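Local coordinates for high affinity transport system protein p37 (Mycoplasma hyorhinis, PDB 3EKI), which binds thiamine diphosphate outside the cell membrane as the lipoprotein component of a high-affinity transport system, at residues 178-192 with 312-324. Numbering follows the deposited sequence.
With TPP (thiamine diphosphate), chain B.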
loop_
_atom_site.group_PDB
_atom_site.type_symbol
_atom_site.label_atom_id
_atom_site.label_comp_id
_atom_site.label_asym_id
_atom_site.label_seq_id
_atom_site.Cartn_x
_atom_site.Cartn_y
_atom_site.Cartn_z
ATOM N N ILE A 178 -6.309 6.732 15.626
ATOM C CA ILE A 178 -6.491 7.453 14.378
ATOM C C ILE A 178 -7.497 8.586 14.565
ATOM O O ILE A 178 -7.311 9.703 14.087
ATOM C CB ILE A 178 -6.925 6.502 13.250
ATOM C CG1 ILE A 178 -5.800 5.541 12.863
ATOM C CG2 ILE A 178 -7.449 7.248 12.047
ATOM C CD1 ILE A 178 -6.207 4.436 11.915
ATOM N N ASN A 179 -8.593 8.315 15.282
ATOM C CA ASN A 179 -9.621 9.332 15.478
ATOM C C ASN A 179 -9.115 10.496 16.316
ATOM O O ASN A 179 -9.568 11.623 16.057
ATOM C CB ASN A 179 -10.872 8.694 16.113
ATOM C CG ASN A 179 -11.586 7.840 15.070
ATOM O OD1 ASN A 179 -11.419 8.089 13.881
ATOM N ND2 ASN A 179 -12.380 6.877 15.516
ATOM N N LYS A 180 -8.208 10.243 17.254
ATOM C CA LYS A 180 -7.615 11.305 18.053
ATOM C C LYS A 180 -6.787 12.233 17.172
ATOM O O LYS A 180 -6.625 13.414 17.481
ATOM C CB LYS A 180 -6.744 10.717 19.165
ATOM C CG LYS A 180 -5.483 11.516 19.452
ATOM C CD LYS A 180 -5.089 11.418 20.917
ATOM C CE LYS A 180 -6.200 10.793 21.747
ATOM N NZ LYS A 180 -6.080 9.310 21.810
ATOM N N ILE A 181 -6.264 11.697 16.072
ATOM C CA ILE A 181 -5.474 12.499 15.149
ATOM C C ILE A 181 -6.269 13.136 14.046
ATOM O O ILE A 181 -5.965 14.250 13.573
ATOM C CB ILE A 181 -4.341 11.596 14.572
ATOM C CG1 ILE A 181 -3.202 11.368 15.569
ATOM C CG2 ILE A 181 -3.788 12.119 13.265
ATOM C CD1 ILE A 181 -2.295 10.220 15.146
ATOM N N PHE A 182 -7.310 12.475 13.557
ATOM C CA PHE A 182 -8.050 12.863 12.370
ATOM C C PHE A 182 -9.380 13.546 12.689
ATOM O O PHE A 182 -9.825 14.395 11.920
ATOM C CB PHE A 182 -8.321 11.597 11.536
ATOM C CG PHE A 182 -9.095 11.837 10.258
ATOM C CD1 PHE A 182 -10.464 11.658 10.215
ATOM C CD2 PHE A 182 -8.440 12.231 9.105
ATOM C CE1 PHE A 182 -11.198 11.865 9.063
ATOM C CE2 PHE A 182 -9.169 12.433 7.952
ATOM C CZ PHE A 182 -10.536 12.247 7.915
ATOM N N VAL A 183 -9.983 13.125 13.802
ATOM C CA VAL A 183 -11.284 13.683 14.194
ATOM C C VAL A 183 -11.148 14.734 15.297
ATOM O O VAL A 183 -11.632 15.856 15.120
ATOM C CB VAL A 183 -12.209 12.540 14.635
ATOM C CG1 VAL A 183 -13.542 13.085 15.107
ATOM C CG2 VAL A 183 -12.400 11.536 13.503
ATOM N N GLU A 184 -10.500 14.385 16.405
ATOM C CA GLU A 184 -10.383 15.334 17.526
ATOM C C GLU A 184 -9.669 16.615 17.137
ATOM O O GLU A 184 -10.087 17.715 17.466
ATOM C CB GLU A 184 -9.651 14.730 18.713
ATOM C CG GLU A 184 -9.519 15.712 19.870
ATOM C CD GLU A 184 -8.995 15.067 21.141
ATOM O OE1 GLU A 184 -8.614 13.876 21.093
ATOM O OE2 GLU A 184 -8.975 15.763 22.183
ATOM N N THR A 185 -8.550 16.498 16.438
ATOM C CA THR A 185 -7.906 17.610 15.729
ATOM C C THR A 185 -8.351 17.506 14.279
ATOM O O THR A 185 -7.760 16.690 13.534
ATOM C CB THR A 185 -6.381 17.538 15.873
ATOM O OG1 THR A 185 -6.008 17.747 17.228
ATOM C CG2 THR A 185 -5.695 18.628 15.049
ATOM N N PRO A 186 -9.388 18.200 13.858
ATOM C CA PRO A 186 -10.032 17.898 12.578
ATOM C C PRO A 186 -9.097 18.034 11.374
ATOM O O PRO A 186 -8.468 19.059 11.171
ATOM C CB PRO A 186 -11.157 18.927 12.453
ATOM C CG PRO A 186 -11.243 19.658 13.728
ATOM C CD PRO A 186 -10.073 19.314 14.573
ATOM N N TYR A 187 -9.013 16.984 10.536
ATOM C CA TYR A 187 -8.204 17.019 9.328
ATOM C C TYR A 187 -8.413 18.253 8.464
ATOM O O TYR A 187 -7.445 18.811 7.916
ATOM C CB TYR A 187 -8.538 15.738 8.556
ATOM C CG TYR A 187 -7.995 15.614 7.155
ATOM C CD1 TYR A 187 -8.820 15.894 6.070
ATOM C CD2 TYR A 187 -6.683 15.217 6.926
ATOM C CE1 TYR A 187 -8.341 15.786 4.758
ATOM C CE2 TYR A 187 -6.213 15.103 5.616
ATOM C CZ TYR A 187 -7.038 15.390 4.564
ATOM O OH TYR A 187 -6.608 15.281 3.242
ATOM N N ALA A 188 -9.642 18.732 8.312
ATOM C CA ALA A 188 -9.960 19.900 7.493
ATOM C C ALA A 188 -9.251 21.161 7.965
ATOM O O ALA A 188 -9.128 22.127 7.196
ATOM C CB ALA A 188 -11.457 20.155 7.492
ATOM N N SER A 189 -8.781 21.176 9.198
ATOM C CA SER A 189 -8.134 22.391 9.706
ATOM C C SER A 189 -6.642 22.198 9.887
ATOM O O SER A 189 -5.929 23.108 10.301
ATOM C CB SER A 189 -8.837 22.856 10.988
ATOM O OG SER A 189 -10.088 23.446 10.615
ATOM N N TRP A 190 -6.132 21.009 9.533
ATOM C CA TRP A 190 -4.693 20.809 9.516
ATOM C C TRP A 190 -4.024 21.824 8.575
ATOM O O TRP A 190 -4.660 22.178 7.600
ATOM C CB TRP A 190 -4.312 19.430 8.997
ATOM C CG TRP A 190 -4.668 18.276 9.870
ATOM C CD1 TRP A 190 -5.402 18.273 11.017
ATOM C CD2 TRP A 190 -4.277 16.914 9.635
ATOM N NE1 TRP A 190 -5.480 16.994 11.494
ATOM C CE2 TRP A 190 -4.801 16.135 10.668
ATOM C CE3 TRP A 190 -3.523 16.275 8.634
ATOM C CZ2 TRP A 190 -4.620 14.755 10.757
ATOM C CZ3 TRP A 190 -3.344 14.910 8.731
ATOM C CH2 TRP A 190 -3.884 14.161 9.783
ATOM N N THR A 191 -2.803 22.208 8.931
ATOM C CA THR A 191 -2.090 23.104 8.023
ATOM C C THR A 191 -0.796 22.416 7.592
ATOM O O THR A 191 -0.300 21.502 8.224
ATOM C CB THR A 191 -1.780 24.484 8.628
ATOM O OG1 THR A 191 -0.761 24.363 9.609
ATOM C CG2 THR A 191 -3.013 25.067 9.340
ATOM N N ASP A 192 -0.287 22.919 6.463
ATOM C CA ASP A 192 0.971 22.385 5.982
ATOM C C ASP A 192 2.031 22.501 7.053
ATOM O O ASP A 192 2.854 21.615 7.253
ATOM C CB ASP A 192 1.432 23.141 4.737
ATOM C CG ASP A 192 0.541 22.896 3.543
ATOM O OD1 ASP A 192 -0.376 22.066 3.687
ATOM O OD2 ASP A 192 0.775 23.543 2.495
ATOM N N PHE A 312 -5.153 9.422 4.650
ATOM C CA PHE A 312 -5.178 10.881 4.780
ATOM C C PHE A 312 -3.771 11.453 4.923
ATOM O O PHE A 312 -3.481 12.611 4.632
ATOM C CB PHE A 312 -6.076 11.278 5.959
ATOM C CG PHE A 312 -5.768 10.560 7.252
ATOM C CD1 PHE A 312 -4.694 10.959 8.045
ATOM C CD2 PHE A 312 -6.543 9.490 7.700
ATOM C CE1 PHE A 312 -4.391 10.319 9.222
ATOM C CE2 PHE A 312 -6.225 8.842 8.876
ATOM C CZ PHE A 312 -5.149 9.238 9.641
ATOM N N ALA A 313 -2.833 10.639 5.388
ATOM C CA ALA A 313 -1.467 11.073 5.649
ATOM C C ALA A 313 -0.737 11.448 4.364
ATOM O O ALA A 313 0.193 12.265 4.479
ATOM C CB ALA A 313 -0.672 10.013 6.388
ATOM N N TRP A 314 -1.106 10.931 3.215
ATOM C CA TRP A 314 -0.499 11.349 1.962
ATOM C C TRP A 314 -1.469 12.052 1.042
ATOM O O TRP A 314 -1.262 12.119 -0.183
ATOM C CB TRP A 314 0.104 10.133 1.269
ATOM C CG TRP A 314 -0.768 8.985 0.914
ATOM C CD1 TRP A 314 -1.579 8.872 -0.175
ATOM C CD2 TRP A 314 -0.913 7.767 1.659
ATOM N NE1 TRP A 314 -2.223 7.656 -0.146
ATOM C CE2 TRP A 314 -1.832 6.965 0.962
ATOM C CE3 TRP A 314 -0.351 7.290 2.843
ATOM C CZ2 TRP A 314 -2.215 5.697 1.403
ATOM C CZ3 TRP A 314 -0.738 6.031 3.273
ATOM C CH2 TRP A 314 -1.642 5.266 2.568
ATOM N N THR A 315 -2.548 12.585 1.610
ATOM C CA THR A 315 -3.625 13.225 0.881
ATOM C C THR A 315 -3.681 14.671 1.378
ATOM O O THR A 315 -4.036 14.914 2.522
ATOM C CB THR A 315 -4.987 12.547 1.090
ATOM O OG1 THR A 315 -4.917 11.165 0.663
ATOM C CG2 THR A 315 -6.074 13.219 0.268
ATOM N N HIS A 316 -3.296 15.615 0.536
ATOM C CA HIS A 316 -3.244 17.004 0.980
ATOM C C HIS A 316 -4.646 17.517 1.193
ATOM O O HIS A 316 -5.538 17.346 0.361
ATOM C CB HIS A 316 -2.525 17.787 -0.114
ATOM C CG HIS A 316 -2.153 19.165 0.336
ATOM N ND1 HIS A 316 -2.291 20.264 -0.494
ATOM C CD2 HIS A 316 -1.651 19.622 1.495
ATOM C CE1 HIS A 316 -1.892 21.337 0.154
ATOM N NE2 HIS A 316 -1.495 20.988 1.367
ATOM N N ASN A 317 -4.914 18.172 2.324
ATOM C CA ASN A 317 -6.318 18.510 2.560
ATOM C C ASN A 317 -6.765 19.679 1.697
ATOM O O ASN A 317 -7.968 19.917 1.586
ATOM C CB ASN A 317 -6.531 18.758 4.048
ATOM C CG ASN A 317 -5.836 19.972 4.606
ATOM O OD1 ASN A 317 -5.110 20.690 3.931
ATOM N ND2 ASN A 317 -6.065 20.210 5.885
ATOM N N LYS A 318 -5.820 20.389 1.077
ATOM C CA LYS A 318 -6.162 21.488 0.194
ATOM C C LYS A 318 -6.475 21.003 -1.223
ATOM O O LYS A 318 -6.825 21.844 -2.057
ATOM C CB LYS A 318 -5.024 22.511 0.105
ATOM C CG LYS A 318 -4.508 23.132 1.379
ATOM C CD LYS A 318 -5.585 23.720 2.264
ATOM C CE LYS A 318 -5.307 23.475 3.737
ATOM N NZ LYS A 318 -6.562 23.292 4.520
ATOM N N SER A 319 -6.350 19.710 -1.496
ATOM C CA SER A 319 -6.631 19.227 -2.848
ATOM C C SER A 319 -7.993 19.659 -3.357
ATOM O O SER A 319 -9.010 19.694 -2.669
ATOM C CB SER A 319 -6.539 17.695 -2.901
ATOM O OG SER A 319 -7.400 17.229 -3.933
ATOM N N ALA A 320 -8.066 20.001 -4.643
ATOM C CA ALA A 320 -9.290 20.530 -5.220
ATOM C C ALA A 320 -10.418 19.510 -5.180
ATOM O O ALA A 320 -11.576 19.900 -5.325
ATOM C CB ALA A 320 -9.080 20.951 -6.666
ATOM N N THR A 321 -10.051 18.250 -5.008
ATOM C CA THR A 321 -11.070 17.209 -4.910
ATOM C C THR A 321 -11.802 17.265 -3.567
ATOM O O THR A 321 -12.773 16.531 -3.379
ATOM C CB THR A 321 -10.472 15.798 -5.043
ATOM O OG1 THR A 321 -9.626 15.572 -3.911
ATOM C CG2 THR A 321 -9.603 15.685 -6.282
ATOM N N LYS A 322 -11.322 18.116 -2.666
ATOM C CA LYS A 322 -11.944 18.235 -1.348
ATOM C C LYS A 322 -12.004 16.919 -0.591
ATOM O O LYS A 322 -13.055 16.445 -0.128
ATOM C CB LYS A 322 -13.326 18.850 -1.595
ATOM C CG LYS A 322 -13.230 20.300 -2.062
ATOM C CD LYS A 322 -13.631 20.455 -3.521
ATOM C CE LYS A 322 -13.426 21.873 -4.041
ATOM N NZ LYS A 322 -14.708 22.518 -4.465
ATOM N N PRO A 323 -10.861 16.271 -0.400
ATOM C CA PRO A 323 -10.826 14.924 0.185
ATOM C C PRO A 323 -11.266 14.891 1.654
ATOM O O PRO A 323 -10.856 15.714 2.476
ATOM C CB PRO A 323 -9.348 14.529 0.132
ATOM C CG PRO A 323 -8.621 15.835 0.051
ATOM C CD PRO A 323 -9.516 16.782 -0.679
ATOM N N PHE A 324 -12.101 13.899 1.941
ATOM C CA PHE A 324 -12.646 13.588 3.248
ATOM C C PHE A 324 -13.660 14.643 3.710
ATOM O O PHE A 324 -14.107 14.611 4.865
ATOM C CB PHE A 324 -11.515 13.409 4.269
ATOM C CG PHE A 324 -10.568 12.271 3.939
ATOM C CD1 PHE A 324 -10.934 10.962 4.199
ATOM C CD2 PHE A 324 -9.348 12.550 3.364
ATOM C CE1 PHE A 324 -10.065 9.929 3.864
ATOM C CE2 PHE A 324 -8.482 11.524 3.040
ATOM C CZ PHE A 324 -8.847 10.219 3.285
HETATM N "N1'" TPP B . 2.801 6.827 1.132
HETATM C "C2'" TPP B . 2.984 7.678 0.092
HETATM C CM2 TPP B . 3.941 8.861 0.270
HETATM N "N3'" TPP B . 2.349 7.481 -1.077
HETATM C "C4'" TPP B . 1.592 6.364 -1.243
HETATM N "N4'" TPP B . 1.040 6.145 -2.439
HETATM C "C5'" TPP B . 1.342 5.503 -0.165
HETATM C "C6'" TPP B . 1.980 5.785 1.037
HETATM C "C7'" TPP B . 0.431 4.267 -0.215
HETATM N N3 TPP B . 1.075 3.006 -0.624
HETATM C C2 TPP B . 2.107 2.911 -1.462
HETATM S S1 TPP B . 2.562 1.232 -1.635
HETATM C C5 TPP B . 1.286 0.705 -0.564
HETATM C C4 TPP B . 0.536 1.815 -0.226
HETATM C CM4 TPP B . -0.538 1.763 0.882
HETATM C C6 TPP B . 0.971 -0.762 -0.250
HETATM C C7 TPP B . 0.256 -1.422 -1.431
HETATM O O7 TPP B . -1.022 -0.781 -1.623
HETATM P PA TPP B . -1.843 -0.775 -2.985
HETATM O O1A TPP B . -2.916 0.243 -2.879
HETATM O O2A TPP B . -0.916 -0.597 -4.154
HETATM O O3A TPP B . -2.413 -2.230 -3.202
HETATM P PB TPP B . -3.800 -2.809 -2.636
HETATM O O1B TPP B . -3.781 -2.810 -1.138
HETATM O O2B TPP B . -3.856 -4.272 -3.229
HETATM O O3B TPP B . -5.015 -2.005 -3.268
HETATM O O HOH W 1 -6.250 24.181 7.240
HETATM O O HOH W 2 -2.435 21.035 4.970
#
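Tyr-187, its CG trans to the backbone N (chi1 171°), presents one face of its phenol to Asn-317 CB in a CH-pi contact, 3.9 Å from the ring centroid; Asn-317 CG sits between its own N and carbonyl carbon (chi1 67°), which turns the amide to the carbonyls of Tyr-187 and Trp-190. Tyr-187 belongs to an aromatic cluster of a periplasmic-binding-protein-type fold, on which Asn-317 packs, joining the end of helix 170-184 and the turn after it to the loop between strands 304-308 and 331-337. Phe-324 points its ring edge at the Tyr-187 face, planes 78° apart, while its own face receives the edge of Phe-182. Phe-182 CD2 in turn lies over a face of Phe-312, 3.6 Å from CD2 of that ring, and Trp-190 CH2 reaches Phe-312 CD1. The Asn-317 amide spends both N-H groups on carbonyls close to its plane: ND2 to Tyr-187 O is 2.8 Å, ND2 to Trp-190 O 3.0 Å. Tyr-187 OH donates to Thr-315 O (2.7 Å), one residue after Trp-314, whose ring lies against the pyrimidine of thiamine diphosphate. Asp-192 OD1 takes His-316 NE2 on its syn side at 2.8 Å, and a water donates to both this oxygen and Asn-317 OD1.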